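Local coordinates for protein polymerase X (Deinococcus radiodurans, PDB 2W9M) that probably catalyses template-dependent DNA synthesis from deoxyribonucleoside triphosphates as a family X polymerase, and also binds zinc through a C-terminal domain of the PHP type, at residues G191-R196 and A533-L538; E199-G204 and G244-L249; D207-R212 and V233-A238; G257-A262 and F268-G273; G273-G278 and A288-A293. One frame throughout, in Å; residues are numbered along the deposited sequence.

Contact 1 of 5, residues G191-R196 and A533-L538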
# COMPACT_ATOMS: atom_id res chain seq x y z
N GLY A 191 6.81 2.80 11.62
CA GLY A 191 6.30 2.31 10.35
C GLY A 191 5.53 1.01 10.38
O GLY A 191 5.47 0.30 9.38
N LEU A 192 4.94 0.70 11.52
CA LEU A 192 4.13 -0.51 11.63
C LEU A 192 3.09 -0.51 10.50
O LEU A 192 2.33 0.44 10.36
CB LEU A 192 3.45 -0.56 13.00
CG LEU A 192 3.44 -1.93 13.67
CD1 LEU A 192 4.86 -2.36 13.95
CD2 LEU A 192 2.62 -1.90 14.95
N GLU A 193 3.08 -1.57 9.70
CA GLU A 193 2.14 -1.67 8.58
C GLU A 193 0.70 -1.40 9.02
O GLU A 193 -0.11 -0.87 8.26
CB GLU A 193 2.25 -3.04 7.89
CG GLU A 193 2.17 -4.23 8.83
CD GLU A 193 3.52 -4.59 9.45
OE1 GLU A 193 4.56 -4.16 8.91
OE2 GLU A 193 3.52 -5.29 10.48
N THR A 194 0.40 -1.76 10.25
CA THR A 194 -0.89 -1.47 10.86
C THR A 194 -0.65 -0.75 12.19
O THR A 194 0.36 -0.99 12.85
CB THR A 194 -1.71 -2.74 11.06
OG1 THR A 194 -2.47 -3.01 9.87
CG2 THR A 194 -2.65 -2.59 12.22
N VAL A 195 -1.56 0.14 12.57
CA VAL A 195 -1.31 1.08 13.66
C VAL A 195 -2.46 1.20 14.65
O VAL A 195 -3.62 1.37 14.26
CB VAL A 195 -0.99 2.47 13.08
CG1 VAL A 195 -1.53 3.56 13.98
CG2 VAL A 195 0.51 2.63 12.88
N ARG A 196 -2.15 1.13 15.95
CA ARG A 196 -3.18 1.18 16.98
C ARG A 196 -3.77 2.57 17.16
O ARG A 196 -4.93 2.72 17.53
CB ARG A 196 -2.63 0.67 18.32
CG ARG A 196 -1.39 1.40 18.81
CD ARG A 196 -0.86 0.79 20.11
NE ARG A 196 -1.14 1.61 21.28
CZ ARG A 196 -2.34 1.75 21.84
NH1 ARG A 196 -3.40 1.13 21.33
NH2 ARG A 196 -2.49 2.52 22.91
N ALA A 533 11.27 -0.84 3.83
CA ALA A 533 12.60 -1.21 3.34
C ALA A 533 13.69 -0.90 4.36
O ALA A 533 14.65 -1.65 4.51
CB ALA A 533 12.89 -0.52 2.02
N ARG A 534 13.54 0.22 5.07
CA ARG A 534 14.56 0.63 6.04
C ARG A 534 14.61 -0.28 7.27
O ARG A 534 15.68 -0.51 7.83
CB ARG A 534 14.35 2.09 6.44
CG ARG A 534 14.55 3.06 5.29
CD ARG A 534 14.07 4.44 5.64
NE ARG A 534 14.85 5.03 6.73
CZ ARG A 534 15.97 5.72 6.55
NH1 ARG A 534 16.45 5.91 5.33
NH2 ARG A 534 16.62 6.22 7.60
N LYS A 535 13.46 -0.81 7.67
CA LYS A 535 13.43 -1.77 8.76
C LYS A 535 14.11 -3.07 8.35
O LYS A 535 14.64 -3.80 9.18
CB LYS A 535 11.99 -2.02 9.21
CG LYS A 535 11.33 -0.79 9.80
CD LYS A 535 9.83 -0.83 9.66
CE LYS A 535 9.21 -1.90 10.55
NZ LYS A 535 7.77 -2.09 10.23
N ALA A 536 14.09 -3.37 7.05
CA ALA A 536 14.74 -4.56 6.55
C ALA A 536 16.24 -4.32 6.37
O ALA A 536 17.01 -5.25 6.16
CB ALA A 536 14.11 -5.01 5.24
N GLY A 537 16.65 -3.06 6.47
CA GLY A 537 18.06 -2.71 6.37
C GLY A 537 18.55 -2.54 4.95
O GLY A 537 19.73 -2.76 4.66
N LEU A 538 17.66 -2.14 4.05
CA LEU A 538 18.02 -2.03 2.64
C LEU A 538 18.68 -0.69 2.33
O LEU A 538 18.26 0.36 2.83
CB LEU A 538 16.80 -2.24 1.74
CG LEU A 538 16.10 -3.59 1.87
CD1 LEU A 538 15.06 -3.74 0.76
CD2 LEU A 538 17.11 -4.73 1.83

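Contact 2 of 5, residues E199-G204 and G244-L249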
# COMPACT_ATOMS: atom_id res chain seq x y z
N GLU A 199 -0.10 8.33 17.25
CA GLU A 199 0.66 8.67 18.45
C GLU A 199 1.64 9.81 18.19
O GLU A 199 2.35 9.82 17.18
CB GLU A 199 1.39 7.44 18.98
CG GLU A 199 0.49 6.43 19.68
CD GLU A 199 1.14 5.06 19.83
OE1 GLU A 199 1.54 4.71 20.97
OE2 GLU A 199 1.27 4.34 18.82
N LEU A 200 1.68 10.75 19.11
CA LEU A 200 2.52 11.93 18.98
C LEU A 200 3.27 12.14 20.29
O LEU A 200 2.80 11.76 21.36
CB LEU A 200 1.64 13.16 18.69
CG LEU A 200 2.03 14.13 17.58
CD1 LEU A 200 2.42 13.37 16.33
CD2 LEU A 200 0.89 15.09 17.29
N THR A 201 4.45 12.73 20.21
CA THR A 201 5.18 13.08 21.41
C THR A 201 5.40 14.60 21.43
O THR A 201 5.46 15.24 20.38
CB THR A 201 6.50 12.29 21.51
OG1 THR A 201 6.66 11.77 22.84
CG2 THR A 201 7.69 13.15 21.13
N VAL A 202 5.50 15.17 22.62
CA VAL A 202 5.42 16.62 22.78
C VAL A 202 6.07 17.06 24.10
O VAL A 202 6.00 16.34 25.09
CB VAL A 202 3.94 17.07 22.75
CG1 VAL A 202 3.67 18.18 23.75
CG2 VAL A 202 3.52 17.46 21.34
N THR A 203 6.72 18.23 24.11
CA THR A 203 7.21 18.80 25.37
C THR A 203 6.27 19.91 25.84
O THR A 203 5.83 20.74 25.05
CB THR A 203 8.64 19.37 25.27
OG1 THR A 203 8.59 20.71 24.77
CG2 THR A 203 9.52 18.52 24.37
N GLY A 204 5.97 19.91 27.13
CA GLY A 204 5.02 20.86 27.68
C GLY A 204 4.08 20.14 28.63
O GLY A 204 4.33 19.00 29.00
N GLY A 244 13.64 13.29 26.19
CA GLY A 244 14.43 12.18 25.68
C GLY A 244 13.96 10.82 26.18
O GLY A 244 13.95 9.86 25.42
N ALA A 245 13.58 10.76 27.45
CA ALA A 245 13.13 9.51 28.06
C ALA A 245 11.71 9.17 27.62
O ALA A 245 11.39 8.00 27.37
CB ALA A 245 13.19 9.60 29.58
N LEU A 246 10.87 10.19 27.53
CA LEU A 246 9.51 10.03 27.03
C LEU A 246 9.55 9.45 25.62
O LEU A 246 8.75 8.58 25.27
CB LEU A 246 8.79 11.38 27.02
CG LEU A 246 7.34 11.38 26.55
CD1 LEU A 246 6.44 10.77 27.61
CD2 LEU A 246 6.88 12.80 26.22
N ASP A 247 10.48 9.93 24.80
CA ASP A 247 10.59 9.48 23.42
C ASP A 247 10.99 8.01 23.33
O ASP A 247 10.50 7.28 22.46
CB ASP A 247 11.58 10.35 22.64
CG ASP A 247 11.03 11.75 22.39
OD1 ASP A 247 9.88 12.02 22.79
OD2 ASP A 247 11.75 12.58 21.78
N LEU A 248 11.87 7.57 24.22
CA LEU A 248 12.26 6.16 24.25
C LEU A 248 11.09 5.28 24.68
O LEU A 248 10.79 4.28 24.04
CB LEU A 248 13.45 5.95 25.19
CG LEU A 248 14.83 6.31 24.66
CD1 LEU A 248 15.89 5.95 25.68
CD2 LEU A 248 15.10 5.60 23.35
N LEU A 249 10.43 5.67 25.77
CA LEU A 249 9.33 4.87 26.31
C LEU A 249 8.13 4.77 25.37
O LEU A 249 7.44 3.76 25.35
CB LEU A 249 8.90 5.40 27.69
CG LEU A 249 9.90 5.13 28.82
CD1 LEU A 249 9.59 5.98 30.02
CD2 LEU A 249 9.90 3.65 29.19

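Contact 3 of 5, residues D207-R212 and V233-A238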
# COMPACT_ATOMS: atom_id res chain seq x y z
N ASP A 207 -2.00 20.97 29.70
CA ASP A 207 -2.77 22.19 29.48
C ASP A 207 -2.30 22.89 28.20
O ASP A 207 -3.10 23.48 27.48
CB ASP A 207 -2.63 23.14 30.67
CG ASP A 207 -3.13 22.52 31.96
OD1 ASP A 207 -4.33 22.17 32.03
OD2 ASP A 207 -2.32 22.38 32.91
N ASP A 208 -1.00 22.83 27.94
CA ASP A 208 -0.44 23.36 26.70
C ASP A 208 -1.10 22.69 25.51
O ASP A 208 -1.49 23.34 24.54
CB ASP A 208 1.07 23.14 26.66
CG ASP A 208 1.81 23.91 27.75
OD1 ASP A 208 1.40 25.06 28.04
OD2 ASP A 208 2.79 23.37 28.30
N VAL A 209 -1.22 21.36 25.59
CA VAL A 209 -1.82 20.56 24.53
C VAL A 209 -3.33 20.79 24.47
O VAL A 209 -3.92 20.86 23.39
CB VAL A 209 -1.57 19.06 24.77
CG1 VAL A 209 -2.35 18.22 23.76
CG2 VAL A 209 -0.08 18.75 24.70
N LEU A 210 -3.94 20.92 25.64
CA LEU A 210 -5.39 21.07 25.74
C LEU A 210 -5.84 22.43 25.21
O LEU A 210 -7.01 22.62 24.88
CB LEU A 210 -5.82 20.89 27.20
CG LEU A 210 -6.96 19.91 27.47
CD1 LEU A 210 -6.93 18.78 26.47
CD2 LEU A 210 -6.85 19.37 28.89
N ALA A 211 -4.91 23.37 25.13
CA ALA A 211 -5.20 24.72 24.65
C ALA A 211 -5.21 24.82 23.13
O ALA A 211 -5.83 25.72 22.56
CB ALA A 211 -4.20 25.71 25.23
N ARG A 212 -4.53 23.89 22.46
CA ARG A 212 -4.48 23.88 21.00
C ARG A 212 -5.37 22.77 20.46
O ARG A 212 -5.82 22.82 19.31
CB ARG A 212 -3.03 23.71 20.52
CG ARG A 212 -2.03 24.05 21.59
CD ARG A 212 -0.85 24.86 21.08
NE ARG A 212 -0.12 25.43 22.21
CZ ARG A 212 0.91 26.26 22.11
NH1 ARG A 212 1.36 26.62 20.92
NH2 ARG A 212 1.49 26.73 23.21
N VAL A 233 -6.34 8.77 18.91
CA VAL A 233 -5.19 9.65 19.07
C VAL A 233 -4.64 9.59 20.48
O VAL A 233 -5.39 9.56 21.45
CB VAL A 233 -5.57 11.11 18.76
CG1 VAL A 233 -4.50 12.06 19.26
CG2 VAL A 233 -5.79 11.30 17.27
N GLU A 234 -3.31 9.57 20.59
CA GLU A 234 -2.64 9.64 21.88
C GLU A 234 -1.49 10.63 21.83
O GLU A 234 -0.63 10.55 20.96
CB GLU A 234 -2.12 8.27 22.31
CG GLU A 234 -3.20 7.28 22.69
CD GLU A 234 -2.64 5.96 23.15
OE1 GLU A 234 -1.67 5.96 23.95
OE2 GLU A 234 -3.16 4.91 22.73
N ILE A 235 -1.49 11.56 22.78
CA ILE A 235 -0.43 12.55 22.85
C ILE A 235 0.17 12.49 24.24
O ILE A 235 -0.53 12.63 25.24
CB ILE A 235 -0.96 13.97 22.55
CG1 ILE A 235 -1.49 14.02 21.11
CG2 ILE A 235 0.12 15.01 22.77
CD1 ILE A 235 -2.03 15.37 20.70
N ALA A 236 1.47 12.23 24.30
CA ALA A 236 2.18 12.17 25.57
C ALA A 236 3.14 13.34 25.64
O ALA A 236 3.86 13.62 24.68
CB ALA A 236 2.92 10.86 25.71
N CYS A 237 3.15 14.03 26.78
CA CYS A 237 4.02 15.19 26.95
C CYS A 237 4.97 15.04 28.14
O CYS A 237 4.81 14.14 28.96
CB CYS A 237 3.19 16.46 27.08
SG CYS A 237 1.58 16.22 27.88
N ALA A 238 5.96 15.92 28.20
CA ALA A 238 7.00 15.87 29.22
C ALA A 238 7.73 17.20 29.28
O ALA A 238 7.71 17.97 28.32
CB ALA A 238 7.98 14.75 28.91

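Contact 4 of 5, residues G257-A262 and F268-G273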
# COMPACT_ATOMS: atom_id res chain seq x y z
N GLY A 257 9.93 -1.89 27.29
CA GLY A 257 10.25 -2.90 28.28
C GLY A 257 11.73 -3.26 28.24
O GLY A 257 12.36 -3.43 29.27
N GLN A 258 12.27 -3.36 27.03
CA GLN A 258 13.68 -3.68 26.85
C GLN A 258 14.58 -2.64 27.51
O GLN A 258 15.50 -2.98 28.24
CB GLN A 258 14.00 -3.77 25.36
CG GLN A 258 13.52 -5.05 24.69
CD GLN A 258 14.65 -6.01 24.38
OE1 GLN A 258 15.72 -5.60 23.92
NE2 GLN A 258 14.42 -7.30 24.61
N VAL A 259 14.31 -1.37 27.24
CA VAL A 259 15.19 -0.29 27.67
C VAL A 259 15.07 -0.00 29.16
O VAL A 259 16.02 0.46 29.80
CB VAL A 259 14.95 1.00 26.84
CG1 VAL A 259 13.83 1.83 27.44
CG2 VAL A 259 16.23 1.82 26.75
N GLN A 260 13.89 -0.28 29.72
CA GLN A 260 13.69 -0.17 31.16
C GLN A 260 14.44 -1.28 31.88
O GLN A 260 15.10 -1.03 32.89
CB GLN A 260 12.20 -0.21 31.49
CG GLN A 260 11.52 1.13 31.43
CD GLN A 260 10.02 1.03 31.54
OE1 GLN A 260 9.41 0.10 31.00
NE2 GLN A 260 9.41 1.99 32.22
N ALA A 261 14.33 -2.50 31.36
CA ALA A 261 15.08 -3.63 31.88
C ALA A 261 16.56 -3.31 31.90
O ALA A 261 17.26 -3.59 32.88
CB ALA A 261 14.82 -4.87 31.03
N ALA A 262 17.04 -2.71 30.82
CA ALA A 262 18.44 -2.33 30.68
C ALA A 262 18.83 -1.27 31.70
O ALA A 262 19.94 -1.28 32.22
CB ALA A 262 18.71 -1.83 29.27
N PHE A 268 19.61 2.43 37.41
CA PHE A 268 18.76 3.57 37.06
C PHE A 268 17.30 3.18 37.10
O PHE A 268 16.96 2.00 37.06
CB PHE A 268 19.10 4.07 35.65
CG PHE A 268 20.54 4.43 35.46
CD1 PHE A 268 21.45 3.48 35.02
CD2 PHE A 268 20.98 5.72 35.69
CE1 PHE A 268 22.78 3.80 34.84
CE2 PHE A 268 22.31 6.05 35.50
CZ PHE A 268 23.21 5.09 35.08
N THR A 269 16.43 4.18 37.19
CA THR A 269 15.00 3.98 36.99
C THR A 269 14.53 4.87 35.84
O THR A 269 14.59 6.09 35.94
CB THR A 269 14.20 4.29 38.27
OG1 THR A 269 14.46 3.28 39.26
CG2 THR A 269 12.70 4.33 37.97
N LEU A 270 14.09 4.24 34.75
CA LEU A 270 13.65 4.99 33.58
C LEU A 270 12.13 5.17 33.60
O LEU A 270 11.39 4.20 33.67
CB LEU A 270 14.08 4.30 32.28
CG LEU A 270 14.60 5.19 31.16
CD1 LEU A 270 14.43 4.53 29.79
CD2 LEU A 270 13.92 6.55 31.17
N THR A 271 11.69 6.42 33.53
CA THR A 271 10.27 6.74 33.58
C THR A 271 9.98 7.91 32.64
O THR A 271 10.89 8.63 32.25
CB THR A 271 9.85 7.10 35.03
OG1 THR A 271 9.80 5.91 35.82
CG2 THR A 271 8.49 7.78 35.07
N ALA A 272 8.71 8.08 32.27
CA ALA A 272 8.30 9.21 31.45
C ALA A 272 8.67 10.52 32.13
O ALA A 272 8.80 11.56 31.49
CB ALA A 272 6.81 9.16 31.19
N GLY A 273 8.85 10.46 33.45
CA GLY A 273 9.26 11.61 34.23
C GLY A 273 10.74 11.88 34.14
O GLY A 273 11.21 12.94 34.58

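Contact 5 of 5, residues G273-G278 and A288-A293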
# COMPACT_ATOMS: atom_id res chain seq x y z
N GLY A 273 8.85 10.46 33.45
CA GLY A 273 9.26 11.61 34.23
C GLY A 273 10.74 11.88 34.14
O GLY A 273 11.21 12.94 34.58
N GLY A 274 11.49 10.94 33.59
CA GLY A 274 12.91 11.13 33.37
C GLY A 274 13.77 9.96 33.79
O GLY A 274 13.26 8.91 34.20
N LEU A 275 15.08 10.14 33.68
CA LEU A 275 16.04 9.13 34.09
C LEU A 275 16.59 9.48 35.47
O LEU A 275 17.03 10.61 35.70
CB LEU A 275 17.17 9.04 33.07
CG LEU A 275 18.21 7.93 33.25
CD1 LEU A 275 17.55 6.56 33.16
CD2 LEU A 275 19.31 8.06 32.22
N SER A 276 16.58 8.52 36.39
CA SER A 276 17.05 8.77 37.75
C SER A 276 18.00 7.69 38.25
O SER A 276 18.20 6.66 37.60
CB SER A 276 15.87 8.92 38.71
OG SER A 276 15.30 7.66 39.01
N ARG A 277 18.59 7.94 39.42
CA ARG A 277 19.53 7.02 40.05
C ARG A 277 19.58 7.28 41.55
O ARG A 277 20.47 7.97 42.03
CB ARG A 277 20.92 7.18 39.44
CG ARG A 277 21.87 6.05 39.78
CD ARG A 277 23.23 6.29 39.15
NE ARG A 277 23.86 5.04 38.75
CZ ARG A 277 24.87 4.96 37.90
NH1 ARG A 277 25.38 6.07 37.36
NH2 ARG A 277 25.38 3.78 37.58
N GLY A 278 18.63 6.72 42.29
CA GLY A 278 18.49 7.03 43.70
C GLY A 278 18.11 8.49 43.87
O GLY A 278 17.02 8.90 43.48
N ALA A 288 19.46 10.29 22.57
CA ALA A 288 20.89 10.01 22.55
C ALA A 288 21.52 10.11 23.94
O ALA A 288 22.42 9.34 24.28
CB ALA A 288 21.60 10.95 21.59
N VAL A 289 21.04 11.06 24.73
CA VAL A 289 21.58 11.29 26.07
C VAL A 289 21.30 10.10 27.00
O VAL A 289 22.16 9.72 27.80
CB VAL A 289 21.03 12.58 26.69
CG1 VAL A 289 21.65 12.84 28.04
CG2 VAL A 289 21.27 13.76 25.76
N VAL A 290 20.11 9.53 26.90
CA VAL A 290 19.75 8.36 27.70
C VAL A 290 20.65 7.18 27.40
O VAL A 290 21.11 6.48 28.30
CB VAL A 290 18.29 7.94 27.48
CG1 VAL A 290 17.95 6.74 28.34
CG2 VAL A 290 17.36 9.08 27.79
N PHE A 291 20.89 6.94 26.11
CA PHE A 291 21.78 5.85 25.70
C PHE A 291 23.19 6.06 26.26
O PHE A 291 23.80 5.12 26.76
CB PHE A 291 21.82 5.72 24.18
CG PHE A 291 20.63 5.03 23.59
CD1 PHE A 291 19.66 5.74 22.89
CD2 PHE A 291 20.48 3.66 23.72
CE1 PHE A 291 18.56 5.10 22.34
CE2 PHE A 291 19.38 3.01 23.17
CZ PHE A 291 18.42 3.73 22.48
N HIS A 292 23.69 7.29 26.16
CA HIS A 292 25.01 7.61 26.71
C HIS A 292 25.08 7.32 28.20
O HIS A 292 26.07 6.79 28.69
CB HIS A 292 25.38 9.07 26.45
CG HIS A 292 26.04 9.31 25.13
ND1 HIS A 292 25.42 9.97 24.09
CD2 HIS A 292 27.28 8.97 24.68
CE1 HIS A 292 26.25 10.03 23.06
NE2 HIS A 292 27.38 9.43 23.39
N ALA A 293 24.02 7.68 28.92
CA ALA A 293 23.97 7.52 30.37
C ALA A 293 23.96 6.06 30.80
O ALA A 293 24.42 5.73 31.89
CB ALA A 293 22.75 8.25 30.93

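Contact 1 of 5, residues G191-R196 and A533-L538
Lys535 reaches the backbone of Gly191 through a single polar tip, and the contact divides into one weak hydrogen bond and one longer-range charge pair. The hydrogen bond runs from Lys535 NZ to Gly191 O at 3.4 Å. That carbonyl also accepts from Gln532 NE2, one turn earlier, so two side chains of the same helix grip it. Gly191 has positive phi and closes helix 186-190 in a Schellman motif; an ammonium group at this C-terminal end would be expected to suit the helix dipole. The charge pair is looser: Glu193 OE1 stands 4.0 Å from Lys535 NZ, too far for a salt bridge. The firmer ionic partner of Glu193 is Arg500, which binds OE2, while Trp499 adds a cation-pi contact to Lys535. The lysine chain bends at chi3 (69°), which turns its end toward the glycine carbonyl. The buried area is small, 103 Å², as expected when one long side chain bridges backbones whose nearest CA atoms, those of Gly191 and Lys535, are 8.4 Å apart. The contact joins the end of helix 186-190, ahead of strand 194-203, to the last turn of helix 526-535, which packs beside edge strand 511-514 of the seven-stranded parallel sheet.

Contact 2 of 5, residues E199-G204 and G244-L249
Thr201 meets Leu246 and Asp247 where a helix lies against one face of the mixed sheet in the polymerase X region, an alpha/beta layer consistent with the palm of this family. Strand 199-203 and helix 244-249 run almost antiparallel, at 170°, with their axes 9.0 Å apart at closest approach. The hydroxyl branch of the threonine meets the carboxylate. It donates to the aspartate, Thr201 OG1 to Asp247 OD1 being 3.2 Å, and the donor lies nearly in line with the C-O bond. The place of the methyl is less certain: chi1 of Thr201 is -135°, which leaves CG2 nearly eclipsing the carbonyl carbon and modelled implausibly close to the same oxygen, and the exact setting of both branches may be affected. The carboxylate end of Asp247 comes nearer to the strand than the direction of its CB would suggest, and the two side chains cross at about a right angle. Its OD2 has a long, weak ion pair with Arg243. Leu246 takes another course: CG lies anti to the backbone N (chi1 -178°), and the chain slides past Thr201 in the opposite direction to rest also on Ala236 and Ala238 of the adjoining strand. Its CD2 methyl ends 3.5 Å from Thr201 OG1 and 3.8 Å from Val202 O.

Contact 3 of 5, residues D207-R212 and V233-A238
Val209 sets its CG1 methyl against two methyls of Ile235, the CG2 branch and the CD1 tip, with Val209 CG1 4.2 Å from both Ile235 CG2 and Ile235 CD1. Its second branch points to another residue of the strand: Val209 CG2 approaches Cys237 SG to 4.4 Å. One valine thus spans two strand residues spaced by two, Ile235 and Cys237, whose CB atoms both face the helix, while Ala236 between them faces away. The torsions account for this division. In Val209, CG1 is anti to the backbone N (chi1 173°) and CG2 anti to the carbonyl carbon, which sends CG1 to Ile235 and CG2 to Cys237. In Ile235 the chain runs out extended (chi2 -180°), putting CD1 beside the same valine methyl that CG2 meets from the branch point.

Leu224 and Val202, on the strands flanking this one, each touch both Val209 and Cys237, and Leu177, Leu213 and Leu216 pack on Ile235. Helix 206-212 therefore covers one face of the mixed sheet, whereas Ala236 and Ala238 serve the other, where Leu246 lies; a sheet with helices on its faces is consistent with the palm of family X polymerases.

The two segments interact through methyls and the cysteine sulfur, at separations near or just beyond ordinary van der Waals contact, which implies apolar packing with little directional preference. A bound mercury ion about 3 Å from the side chain of Cys237 fits the thiophilic nature of that metal.

Contact 4 of 5, residues G257-A262 and F268-G273
Gln260 reaches from helix 257-262 to the carbonyl of Leu270, and its chain can be traced atom by atom. CB leaves the helix with no close partner on strand 269-271. CG, anti to the glutamine's own carbonyl carbon, makes the first contact: Gln260 CG lies 3.8 Å from Leu270 O and 4.2 Å from Leu270 CB. Beyond it the chain is extended, and Gln260 CD is 4.1 Å from Leu270 O. At the tip, Gln260 NE2 donates to Leu270 O at 3.3 Å. The N-H points almost straight at its acceptor (172°), which lies within 4° of the glutamine amide plane, whereas seen from the carbonyl the donor is tilted 29° from the plane. This one bond should therefore favour a particular rotation of the amide. Thr271 OG1 is a second, weak donor to the same oxygen, and Leu249 packs against the amide.

Beside the polar contact is an apolar one. The Leu270 side chain turns toward the helix, and Leu270 CD1 comes within 3.6 Å of Val259 CG1, a close methyl contact. Ala245 and Ala263 also touch Leu270, so the leucine packs on two successive helices.

Helix 253-264, a short connection and then strand 269-271 give a helix packed on the first strand of a three-stranded antiparallel sheet, the architecture of the polymerase beta thumb, to which both segments belong.

Contact 5 of 5, residues G273-G278 and A288-A293
Leu275 presses one methyl onto helix 288-293, in the thumb of the polymerase, where a small antiparallel sheet rests on helices. Leu275 CD2 is 3.7 Å from Ala293 CB and 4.3 Å from Val290 CG1. Alanine and valine are three residues apart on the helix, so the methyl settles between neighbouring side chains of successive turns. Its placing follows from an extended first torsion, with CG anti to the backbone N (chi1 -174°), and from a CB that already points at the helix. The contact is wholly apolar and rather small, 113 Å² in all, and the closest CA atoms, those of Leu275 and Val290, remain 7.4 Å apart.

A second shell holds these partners in position. Phe268 and Leu270, from the preceding strand and its approach, pack against Leu275, and Thr284 touches both Leu275 and Val290. On the helix side, Leu248 fits against Val290 and Phe291, which ties this helix to helix 243-249; Phe291 also meets the ring of Phe298 with planes at about 55°.

Farther out, the hairpin backbone sets which residues face the helix. Ala272 and Gly273 make its turn, and Gly274 follows with the backbone angles only glycine accepts easily (phi 134°). Leu275 is thereby brought against Leu270, next to the backbone hydrogen bond that joins the N of Thr269 to the O of Ser276.

Contacts 2 and 3 hold opposite faces of one mixed sheet: helix 243-249 supplies an aspartate that bonds a strand threonine, and a leucine, whereas helix 206-212 gives a purely apolar layer. Contacts 4 and 5 share Gly273 and one hairpin, each adding a helix; contact 4 alone of the two gains an amide-to-carbonyl bond. Helix 243-249 links these pairs through Ala245, Leu248 and Leu249. All five are largely buried, with partly exposed Gln260 and Ala293 at the more open edges of contacts 4 and 5. The centre of contact 1 is about 12 Å from the centre of the chain, those of the others 28 to 38 Å, and its interactions are weak and polar. A salt bridge from Arg196 to Glu234 joins segments of contacts 1 and 3.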